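PDB 3HC7: gene 12 protein, which hydrolyses the ester link between mycolic acids and arabinogalactan in the mycobacterial cell wall, helping the phage to lyse its host at the end of infection. Local coordinates for residues Trp5-His10 with Phe76-Tyr81; Ile86-Val91 with Val113-Asn118; Gln37-Tyr42 with Ala58-Gln63. All coordinates share one frame; numbering follows the deposited sequence.

From the N terminus, strand 5-9 enters the parallel sheet first, the chain moves out to the edge strand 35-38, and helix 50-70 then returns over the sheet to strand 76-81. Interaction 1 closes this long loop by pairing 5-10 with 76-81; interaction 3, where 37-42 meets 58-63, is nested inside it and fastens the edge strand and its following loop to the helix. Interaction 2 comes later, in series with both, and packs helix 83-96 on strand 110-116. Backbone bonds join the three through the sheet: Leu6 O receives Gln37 N, and Met78 O receives Ile114 N. Leu60 and Val91 bring the two helices together.

Interaction 1 of 3, residues Trp5-His10 with Phe76-Tyr81; sequences WLFTVH and FAMAGY
The rings of Phe7 and Phe76 meet with their side chains crossing at about a right angle, CE2 of Phe7 lying 3.8 Å from CD2 of Phe76, while the edge of the Phe7 ring carries the carbonyl oxygen of Ala77 near its plane, 3.7 Å from CD2. The rings stand on strand 76-81, the middle strand of the parallel sheet of an alpha/beta-hydrolase fold of the cutinase family, and on its neighbour 5-9. Both lie on the face shared with Trp5, Met78 and Val9, where helix 50-70 packs against them: Leu60 and Ile64 touch Phe7, and Leu68 touches Phe76. The CG of Phe76 sits between its backbone N and carbonyl carbon (chi1 74°), a rotation that raises the ring from the sheet and leaves CD2 beside CE2 of Phe7. On the opposite face, with Leu6, Thr8, Ala77 and Ala79, CD1 of Leu6 rests 4.1 Å from CB of Ala77, and CG2 of Thr8 lies against CB of Ala79, while OG1 of Thr8 bonds to Trp36.

Five backbone hydrogen bonds hold the strands in register, passing alternately from one strand to the other. Trp5, Phe7 and Val9 offer their carbonyls to Ala77, Ala79 and Tyr81, and Ala77 and Ala79 in turn accept from Phe7 and Val9. The strand 76-81 leads directly to the active-site Ser82, and Gly80 fits the start of a nucleophile-elbow sequence. Near this end the OH of Tyr81 bonds to the backbone O of His240, another active-site residue, and the last rung is longer than the others: Tyr81 N to Val9 O, 3.3 Å.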
loop_
_atom_site.group_PDB
_atom_site.type_symbol
_atom_site.label_atom_id
_atom_site.label_comp_id
_atom_site.label_asym_id
_atom_site.label_seq_id
_atom_site.Cartn_x
_atom_site.Cartn_y
_atom_site.Cartn_z
ATOM N N TRP A 5 -12.997 -13.990 -5.480
ATOM C CA TRP A 5 -13.022 -12.544 -5.652
ATOM C C TRP A 5 -11.631 -11.941 -5.600
ATOM O O TRP A 5 -10.776 -12.393 -4.835
ATOM C CB TRP A 5 -13.904 -11.889 -4.588
ATOM C CG TRP A 5 -15.336 -11.965 -4.939
ATOM C CD1 TRP A 5 -16.244 -12.890 -4.504
ATOM C CD2 TRP A 5 -16.038 -11.100 -5.831
ATOM N NE1 TRP A 5 -17.471 -12.643 -5.064
ATOM C CE2 TRP A 5 -17.371 -11.550 -5.887
ATOM C CE3 TRP A 5 -15.668 -9.980 -6.587
ATOM C CZ2 TRP A 5 -18.338 -10.919 -6.668
ATOM C CZ3 TRP A 5 -16.626 -9.354 -7.357
ATOM C CH2 TRP A 5 -17.947 -9.827 -7.396
ATOM N N LEU A 6 -11.419 -10.914 -6.421
ATOM C CA LEU A 6 -10.189 -10.140 -6.400
ATOM C C LEU A 6 -10.502 -8.674 -6.098
ATOM O O LEU A 6 -11.249 -8.018 -6.832
ATOM C CB LEU A 6 -9.446 -10.265 -7.735
ATOM C CG LEU A 6 -8.197 -9.395 -7.897
ATOM C CD1 LEU A 6 -7.172 -9.731 -6.834
ATOM C CD2 LEU A 6 -7.596 -9.543 -9.297
ATOM N N PHE A 7 -9.939 -8.173 -5.003
ATOM C CA PHE A 7 -10.124 -6.782 -4.603
ATOM C C PHE A 7 -8.844 -6.012 -4.884
ATOM O O PHE A 7 -7.753 -6.466 -4.540
ATOM C CB PHE A 7 -10.480 -6.690 -3.117
ATOM C CG PHE A 7 -11.741 -7.422 -2.753
ATOM C CD1 PHE A 7 -12.980 -6.809 -2.887
ATOM C CD2 PHE A 7 -11.688 -8.728 -2.290
ATOM C CE1 PHE A 7 -14.143 -7.483 -2.556
ATOM C CE2 PHE A 7 -12.850 -9.412 -1.958
ATOM C CZ PHE A 7 -14.076 -8.788 -2.091
ATOM N N THR A 8 -8.979 -4.850 -5.514
ATOM C CA THR A 8 -7.817 -4.092 -5.938
ATOM C C THR A 8 -7.916 -2.635 -5.519
ATOM O O THR A 8 -8.983 -2.015 -5.587
ATOM C CB THR A 8 -7.616 -4.153 -7.469
ATOM O OG1 THR A 8 -8.789 -3.658 -8.122
ATOM C CG2 THR A 8 -7.344 -5.581 -7.919
ATOM N N VAL A 9 -6.786 -2.101 -5.082
ATOM C CA VAL A 9 -6.710 -0.713 -4.658
ATOM C C VAL A 9 -5.549 -0.040 -5.370
ATOM O O VAL A 9 -4.388 -0.409 -5.180
ATOM C CB VAL A 9 -6.542 -0.588 -3.140
ATOM C CG1 VAL A 9 -6.688 0.869 -2.706
ATOM C CG2 VAL A 9 -7.570 -1.455 -2.430
ATOM N N HIS A 10 -5.880 0.938 -6.203
ATOM C CA HIS A 10 -4.884 1.689 -6.960
ATOM C C HIS A 10 -3.873 2.445 -6.103
ATOM O O HIS A 10 -4.093 2.685 -4.911
ATOM C CB HIS A 10 -5.578 2.675 -7.907
ATOM C CG HIS A 10 -5.986 2.073 -9.213
ATOM N ND1 HIS A 10 -5.073 1.705 -10.177
ATOM C CD2 HIS A 10 -7.207 1.785 -9.721
ATOM C CE1 HIS A 10 -5.714 1.222 -11.227
ATOM N NE2 HIS A 10 -7.011 1.256 -10.976
ATOM N N PHE A 76 -10.957 -15.498 -1.597
ATOM C CA PHE A 76 -10.603 -14.190 -2.161
ATOM C C PHE A 76 -9.118 -13.882 -2.131
ATOM O O PHE A 76 -8.331 -14.587 -1.493
ATOM C CB PHE A 76 -11.410 -13.055 -1.508
ATOM C CG PHE A 76 -10.968 -12.708 -0.107
ATOM C CD1 PHE A 76 -11.135 -13.612 0.934
ATOM C CD2 PHE A 76 -10.411 -11.464 0.173
ATOM C CE1 PHE A 76 -10.740 -13.300 2.228
ATOM C CE2 PHE A 76 -10.018 -11.131 1.468
ATOM C CZ PHE A 76 -10.179 -12.054 2.497
ATOM N N ALA A 77 -8.759 -12.814 -2.838
ATOM C CA ALA A 77 -7.395 -12.325 -2.905
ATOM C C ALA A 77 -7.441 -10.801 -2.910
ATOM O O ALA A 77 -8.469 -10.203 -3.231
ATOM C CB ALA A 77 -6.710 -12.848 -4.168
ATOM N N MET A 78 -6.334 -10.170 -2.546
ATOM C CA MET A 78 -6.266 -8.714 -2.551
ATOM C C MET A 78 -4.984 -8.242 -3.221
ATOM O O MET A 78 -3.955 -8.919 -3.165
ATOM C CB MET A 78 -6.336 -8.162 -1.123
ATOM C CG MET A 78 -7.643 -8.441 -0.385
ATOM S SD MET A 78 -7.668 -7.691 1.259
ATOM C CE MET A 78 -6.280 -8.525 2.021
ATOM N N ALA A 79 -5.053 -7.076 -3.854
ATOM C CA ALA A 79 -3.904 -6.514 -4.547
ATOM C C ALA A 79 -3.918 -4.999 -4.451
ATOM O O ALA A 79 -4.887 -4.347 -4.842
ATOM C CB ALA A 79 -3.895 -6.949 -6.010
ATOM N N GLY A 80 -2.831 -4.444 -3.936
ATOM C CA GLY A 80 -2.716 -3.007 -3.787
ATOM C C GLY A 80 -1.327 -2.510 -4.125
ATOM O O GLY A 80 -0.330 -3.186 -3.868
ATOM N N TYR A 81 -1.273 -1.309 -4.687
ATOM C CA TYR A 81 -0.028 -0.682 -5.115
ATOM C C TYR A 81 0.153 0.651 -4.402
ATOM O O TYR A 81 -0.772 1.464 -4.356
ATOM C CB TYR A 81 -0.066 -0.492 -6.634
ATOM C CG TYR A 81 1.008 0.396 -7.227
ATOM C CD1 TYR A 81 2.341 0.271 -6.848
ATOM C CD2 TYR A 81 0.688 1.329 -8.202
ATOM C CE1 TYR A 81 3.320 1.075 -7.403
ATOM C CE2 TYR A 81 1.659 2.139 -8.766
ATOM C CZ TYR A 81 2.968 2.009 -8.365
ATOM O OH TYR A 81 3.927 2.815 -8.929
#

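Interaction 2 of 3, residues Ile86-Val91 with Val113-Asn118; sequences IVVGQV and VIFWGN
A beta-alpha-beta unit, strand 76-81, helix 83-96 and strand 110-116, supplies both sides of this contact, in which the helix that follows the active-site Ser82, probably the nucleophile as in other alpha/beta hydrolases, lies over the next strand of the sheet. The short helix and strand segments run at 141° to each other, with 9.0 Å between their axes at closest approach. Val88 is the helix residue that points at the strand. Its CG1 branch, anti to the backbone N (chi1 173°), touches two strand residues, CE1 of Phe115 at 3.6 Å and CG1 of Val113 at 3.7 Å. The two valine side chains slide past each other in opposite directions and meet CG1 to CG1.

Phe115 works from the side. With CG beside the backbone N and anti to the carbonyl carbon, its ring reaches up to the helix and presents an edge to Gly89: the backbone N of Gly89 lies near the ring plane, 3.6 Å from CE1. The ring also lies along the Gly89 backbone, with CZ 4.1 Å from its CA. One face of the same ring carries ND2 of Asn118, 3.4 Å above the plane and offset toward the rim.

Between the segments themselves the adhesion is therefore dispersive, made by buried methyl groups and a phenyl ring, whereas the amide over the ring face is engaged at both ends, ND2 bonding to Asp160 on the neighbouring strand 157-161 and OD1 to the backbone N of Met120, two residues on in its own loop.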
loop_
_atom_site.group_PDB
_atom_site.type_symbol
_atom_site.label_atom_id
_atom_site.label_comp_id
_atom_site.label_asym_id
_atom_site.label_seq_id
_atom_site.Cartn_x
_atom_site.Cartn_y
_atom_site.Cartn_z
ATOM N N ILE A 86 -0.841 0.292 1.290
ATOM C CA ILE A 86 -1.181 0.658 2.666
ATOM C C ILE A 86 -2.627 0.258 2.986
ATOM O O ILE A 86 -2.896 -0.315 4.048
ATOM C CB ILE A 86 -1.017 2.169 2.941
ATOM C CG1 ILE A 86 0.387 2.657 2.580
ATOM C CG2 ILE A 86 -1.303 2.486 4.417
ATOM C CD1 ILE A 86 0.535 4.192 2.691
ATOM N N VAL A 87 -3.553 0.562 2.074
ATOM C CA VAL A 87 -4.955 0.210 2.285
ATOM C C VAL A 87 -5.107 -1.293 2.515
ATOM O O VAL A 87 -5.705 -1.715 3.505
ATOM C CB VAL A 87 -5.865 0.654 1.109
ATOM C CG1 VAL A 87 -7.281 0.044 1.256
ATOM C CG2 VAL A 87 -5.930 2.176 1.021
ATOM N N VAL A 88 -4.566 -2.099 1.605
ATOM C CA VAL A 88 -4.669 -3.557 1.732
ATOM C C VAL A 88 -3.959 -4.042 2.997
ATOM O O VAL A 88 -4.443 -4.941 3.689
ATOM C CB VAL A 88 -4.089 -4.294 0.501
ATOM C CG1 VAL A 88 -4.054 -5.808 0.737
ATOM C CG2 VAL A 88 -4.900 -3.978 -0.757
ATOM N N GLY A 89 -2.807 -3.446 3.289
ATOM C CA GLY A 89 -2.025 -3.810 4.461
ATOM C C GLY A 89 -2.748 -3.503 5.768
ATOM O O GLY A 89 -2.694 -4.290 6.711
ATOM N N GLN A 90 -3.440 -2.369 5.822
ATOM C CA GLN A 90 -4.184 -2.005 7.019
ATOM C C GLN A 90 -5.332 -2.961 7.249
ATOM O O GLN A 90 -5.580 -3.382 8.381
ATOM C CB GLN A 90 -4.711 -0.581 6.917
ATOM C CG GLN A 90 -3.641 0.458 7.143
ATOM C CD GLN A 90 -3.236 0.554 8.593
ATOM O OE1 GLN A 90 -4.080 0.710 9.470
ATOM N NE2 GLN A 90 -1.935 0.482 8.855
ATOM N N VAL A 91 -6.035 -3.295 6.168
ATOM C CA VAL A 91 -7.167 -4.201 6.253
ATOM C C VAL A 91 -6.695 -5.564 6.731
ATOM O O VAL A 91 -7.282 -6.136 7.635
ATOM C CB VAL A 91 -7.934 -4.302 4.912
ATOM C CG1 VAL A 91 -8.856 -5.507 4.908
ATOM C CG2 VAL A 91 -8.731 -3.038 4.674
ATOM N N VAL A 113 -2.388 -12.473 -1.301
ATOM C CA VAL A 113 -2.316 -11.024 -1.217
ATOM C C VAL A 113 -1.132 -10.543 -2.017
ATOM O O VAL A 113 -0.059 -11.143 -1.958
ATOM C CB VAL A 113 -2.140 -10.540 0.228
ATOM C CG1 VAL A 113 -2.266 -9.032 0.286
ATOM C CG2 VAL A 113 -3.170 -11.178 1.112
ATOM N N ILE A 114 -1.331 -9.459 -2.759
ATOM C CA ILE A 114 -0.265 -8.850 -3.544
ATOM C C ILE A 114 -0.051 -7.398 -3.158
ATOM O O ILE A 114 -0.996 -6.605 -3.148
ATOM C CB ILE A 114 -0.579 -8.883 -5.049
ATOM C CG1 ILE A 114 -0.567 -10.317 -5.571
ATOM C CG2 ILE A 114 0.425 -8.028 -5.815
ATOM C CD1 ILE A 114 -1.175 -10.463 -6.937
ATOM N N PHE A 115 1.198 -7.059 -2.846
ATOM C CA PHE A 115 1.605 -5.676 -2.653
ATOM C C PHE A 115 2.673 -5.294 -3.672
ATOM O O PHE A 115 3.600 -6.067 -3.924
ATOM C CB PHE A 115 2.203 -5.486 -1.261
ATOM C CG PHE A 115 1.292 -5.888 -0.137
ATOM C CD1 PHE A 115 0.260 -5.053 0.271
ATOM C CD2 PHE A 115 1.482 -7.090 0.528
ATOM C CE1 PHE A 115 -0.572 -5.414 1.323
ATOM C CE2 PHE A 115 0.656 -7.454 1.579
ATOM C CZ PHE A 115 -0.376 -6.619 1.974
ATOM N N TRP A 116 2.540 -4.110 -4.261
ATOM C CA TRP A 116 3.642 -3.497 -4.999
ATOM C C TRP A 116 3.958 -2.199 -4.279
ATOM O O TRP A 116 3.035 -1.490 -3.874
ATOM C CB TRP A 116 3.249 -3.147 -6.435
ATOM C CG TRP A 116 2.774 -4.268 -7.328
ATOM C CD1 TRP A 116 3.546 -5.087 -8.114
ATOM C CD2 TRP A 116 1.413 -4.635 -7.588
ATOM N NE1 TRP A 116 2.745 -5.957 -8.820
ATOM C CE2 TRP A 116 1.433 -5.700 -8.516
ATOM C CE3 TRP A 116 0.180 -4.170 -7.122
ATOM C CZ2 TRP A 116 0.265 -6.306 -8.981
ATOM C CZ3 TRP A 116 -0.978 -4.775 -7.583
ATOM C CH2 TRP A 116 -0.925 -5.833 -8.503
ATOM N N GLY A 117 5.244 -1.883 -4.131
ATOM C CA GLY A 117 5.687 -0.638 -3.513
ATOM C C GLY A 117 5.029 -0.326 -2.174
ATOM O O GLY A 117 4.400 0.721 -2.018
ATOM N N ASN A 118 5.218 -1.222 -1.208
ATOM C CA ASN A 118 4.457 -1.250 0.047
ATOM C C ASN A 118 5.089 -0.511 1.248
ATOM O O ASN A 118 6.078 -0.970 1.826
ATOM C CB ASN A 118 4.199 -2.724 0.416
ATOM C CG ASN A 118 3.283 -2.882 1.608
ATOM O OD1 ASN A 118 2.667 -1.922 2.060
ATOM N ND2 ASN A 118 3.187 -4.103 2.124
#

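Interaction 3 of 3, residues Gln37-Tyr42 with Ala58-Gln63; sequences QPIGNY and AELILQ
Gln37 and Gln63 cross at about a right angle along their chains, yet their terminal amides lie one over the other, with planes 26° apart. In this stack CD of Gln37 lies 3.8 Å from CD of Gln63. Gln37 reaches its place because CG is anti to the backbone N (chi1 180°) and the chain then bends at chi2, a fold that also lets its NE2 donate to the O of Pro38 at 2.9 Å. The amide of Gln37 is thus tied back to its own strand while it lies against the helix.

Ile39 is the apolar centre of the contact. Its side chain slides past that of Glu59 in the opposite direction, CG2 of Ile39 3.5 Å from CG of Glu59, and crosses that of Leu60 at about a right angle, with 3.7 Å between the CD1 atoms of Ile39 and Leu60. CD1 of Ile39 also lies beside the aliphatic part of Gln63, and the isoleucine thus packs against Glu59 and Leu60 and, one turn further on, Gln63. Glu59, extended at chi1 and bent at chi2, lays its methylenes against the loop, with CG 3.2 Å from the carbonyl oxygen of Gly40. Beyond it the Asn41 amide and the Glu59 carboxylate are turned steeply, 77° between their planes.

The contact joins the edge strand 35-38 and its following loop to helix 50-70, alongside the sheet residue Val9, which touches Ile39. Its chemistry grades from a buried hydrocarbon centre at Ile39 and Leu60 to a polar margin, where the partly exposed Glu59 puts its methylenes against the loop and its carboxylate toward the exposed Asn41.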
loop_
_atom_site.group_PDB
_atom_site.type_symbol
_atom_site.label_atom_id
_atom_site.label_comp_id
_atom_site.label_asym_id
_atom_site.label_seq_id
_atom_site.Cartn_x
_atom_site.Cartn_y
_atom_site.Cartn_z
ATOM N N GLN A 37 -13.548 -6.838 -8.127
ATOM C CA GLN A 37 -14.167 -5.696 -7.462
ATOM C C GLN A 37 -13.153 -4.593 -7.165
ATOM O O GLN A 37 -12.519 -4.592 -6.109
ATOM C CB GLN A 37 -14.832 -6.124 -6.156
ATOM C CG GLN A 37 -15.492 -4.974 -5.415
ATOM C CD GLN A 37 -16.530 -4.279 -6.275
ATOM O OE1 GLN A 37 -17.534 -4.881 -6.657
ATOM N NE2 GLN A 37 -16.289 -3.010 -6.592
ATOM N N PRO A 38 -13.000 -3.645 -8.097
ATOM C CA PRO A 38 -12.108 -2.503 -7.883
ATOM C C PRO A 38 -12.626 -1.662 -6.728
ATOM O O PRO A 38 -13.840 -1.515 -6.588
ATOM C CB PRO A 38 -12.226 -1.712 -9.190
ATOM C CG PRO A 38 -12.794 -2.650 -10.173
ATOM C CD PRO A 38 -13.665 -3.588 -9.405
ATOM N N ILE A 39 -11.727 -1.127 -5.910
ATOM C CA ILE A 39 -12.141 -0.331 -4.758
ATOM C C ILE A 39 -12.238 1.163 -5.086
ATOM O O ILE A 39 -11.235 1.810 -5.390
ATOM C CB ILE A 39 -11.184 -0.545 -3.557
ATOM C CG1 ILE A 39 -11.161 -2.023 -3.142
ATOM C CG2 ILE A 39 -11.578 0.345 -2.388
ATOM C CD1 ILE A 39 -12.511 -2.593 -2.828
ATOM N N GLY A 40 -13.451 1.707 -5.016
ATOM C CA GLY A 40 -13.673 3.128 -5.250
ATOM C C GLY A 40 -13.924 3.900 -3.964
ATOM O O GLY A 40 -13.551 3.449 -2.877
ATOM N N ASN A 41 -14.566 5.062 -4.080
ATOM C CA ASN A 41 -14.751 5.946 -2.932
ATOM C C ASN A 41 -13.417 6.214 -2.258
ATOM O O ASN A 41 -13.325 6.266 -1.033
ATOM C CB ASN A 41 -15.703 5.321 -1.915
ATOM C CG ASN A 41 -17.099 5.149 -2.461
ATOM O OD1 ASN A 41 -17.767 4.154 -2.180
ATOM N ND2 ASN A 41 -17.550 6.120 -3.251
ATOM N N TYR A 42 -12.387 6.385 -3.075
ATOM C CA TYR A 42 -11.017 6.384 -2.600
ATOM C C TYR A 42 -10.238 7.389 -3.438
ATOM O O TYR A 42 -9.973 7.148 -4.611
ATOM C CB TYR A 42 -10.460 4.966 -2.742
ATOM C CG TYR A 42 -8.961 4.850 -2.754
ATOM C CD1 TYR A 42 -8.200 5.287 -1.679
ATOM C CD2 TYR A 42 -8.303 4.279 -3.835
ATOM C CE1 TYR A 42 -6.820 5.174 -1.686
ATOM C CE2 TYR A 42 -6.927 4.158 -3.851
ATOM C CZ TYR A 42 -6.190 4.608 -2.774
ATOM O OH TYR A 42 -4.816 4.489 -2.777
ATOM N N ALA A 58 -11.998 1.821 4.470
ATOM C CA ALA A 58 -13.419 1.647 4.745
ATOM C C ALA A 58 -14.112 0.965 3.569
ATOM O O ALA A 58 -14.927 0.065 3.760
ATOM C CB ALA A 58 -14.070 2.975 5.059
ATOM N N GLU A 59 -13.781 1.377 2.352
ATOM C CA GLU A 59 -14.424 0.784 1.184
ATOM C C GLU A 59 -14.003 -0.667 0.954
ATOM O O GLU A 59 -14.816 -1.498 0.546
ATOM C CB GLU A 59 -14.170 1.608 -0.072
ATOM C CG GLU A 59 -14.843 1.025 -1.318
ATOM C CD GLU A 59 -16.359 1.178 -1.309
ATOM O OE1 GLU A 59 -16.882 1.988 -0.513
ATOM O OE2 GLU A 59 -17.032 0.491 -2.106
ATOM N N LEU A 60 -12.738 -0.978 1.214
ATOM C CA LEU A 60 -12.258 -2.339 1.015
ATOM C C LEU A 60 -12.911 -3.303 2.010
ATOM O O LEU A 60 -13.245 -4.442 1.672
ATOM C CB LEU A 60 -10.732 -2.403 1.124
ATOM C CG LEU A 60 -10.186 -3.830 1.017
ATOM C CD1 LEU A 60 -10.675 -4.488 -0.265
ATOM C CD2 LEU A 60 -8.673 -3.850 1.100
ATOM N N ILE A 61 -13.099 -2.840 3.238
ATOM C CA ILE A 61 -13.732 -3.661 4.259
ATOM C C ILE A 61 -15.186 -3.921 3.867
ATOM O O ILE A 61 -15.650 -5.063 3.878
ATOM C CB ILE A 61 -13.683 -2.975 5.630
ATOM C CG1 ILE A 61 -12.254 -2.982 6.179
ATOM C CG2 ILE A 61 -14.628 -3.672 6.605
ATOM C CD1 ILE A 61 -12.045 -2.009 7.333
ATOM N N LEU A 62 -15.885 -2.847 3.512
ATOM C CA LEU A 62 -17.279 -2.911 3.087
ATOM C C LEU A 62 -17.474 -3.931 1.964
ATOM O O LEU A 62 -18.319 -4.819 2.062
ATOM C CB LEU A 62 -17.747 -1.521 2.634
ATOM C CG LEU A 62 -19.242 -1.231 2.448
ATOM C CD1 LEU A 62 -19.470 0.180 1.929
ATOM C CD2 LEU A 62 -19.888 -2.226 1.511
ATOM N N GLN A 63 -16.687 -3.794 0.904
ATOM C CA GLN A 63 -16.815 -4.640 -0.273
ATOM C C GLN A 63 -16.525 -6.105 0.028
ATOM O O GLN A 63 -17.214 -6.992 -0.467
ATOM C CB GLN A 63 -15.891 -4.142 -1.386
ATOM C CG GLN A 63 -16.358 -2.853 -2.039
ATOM C CD GLN A 63 -17.643 -3.052 -2.829
ATOM O OE1 GLN A 63 -18.385 -2.102 -3.087
ATOM N NE2 GLN A 63 -17.910 -4.296 -3.213
#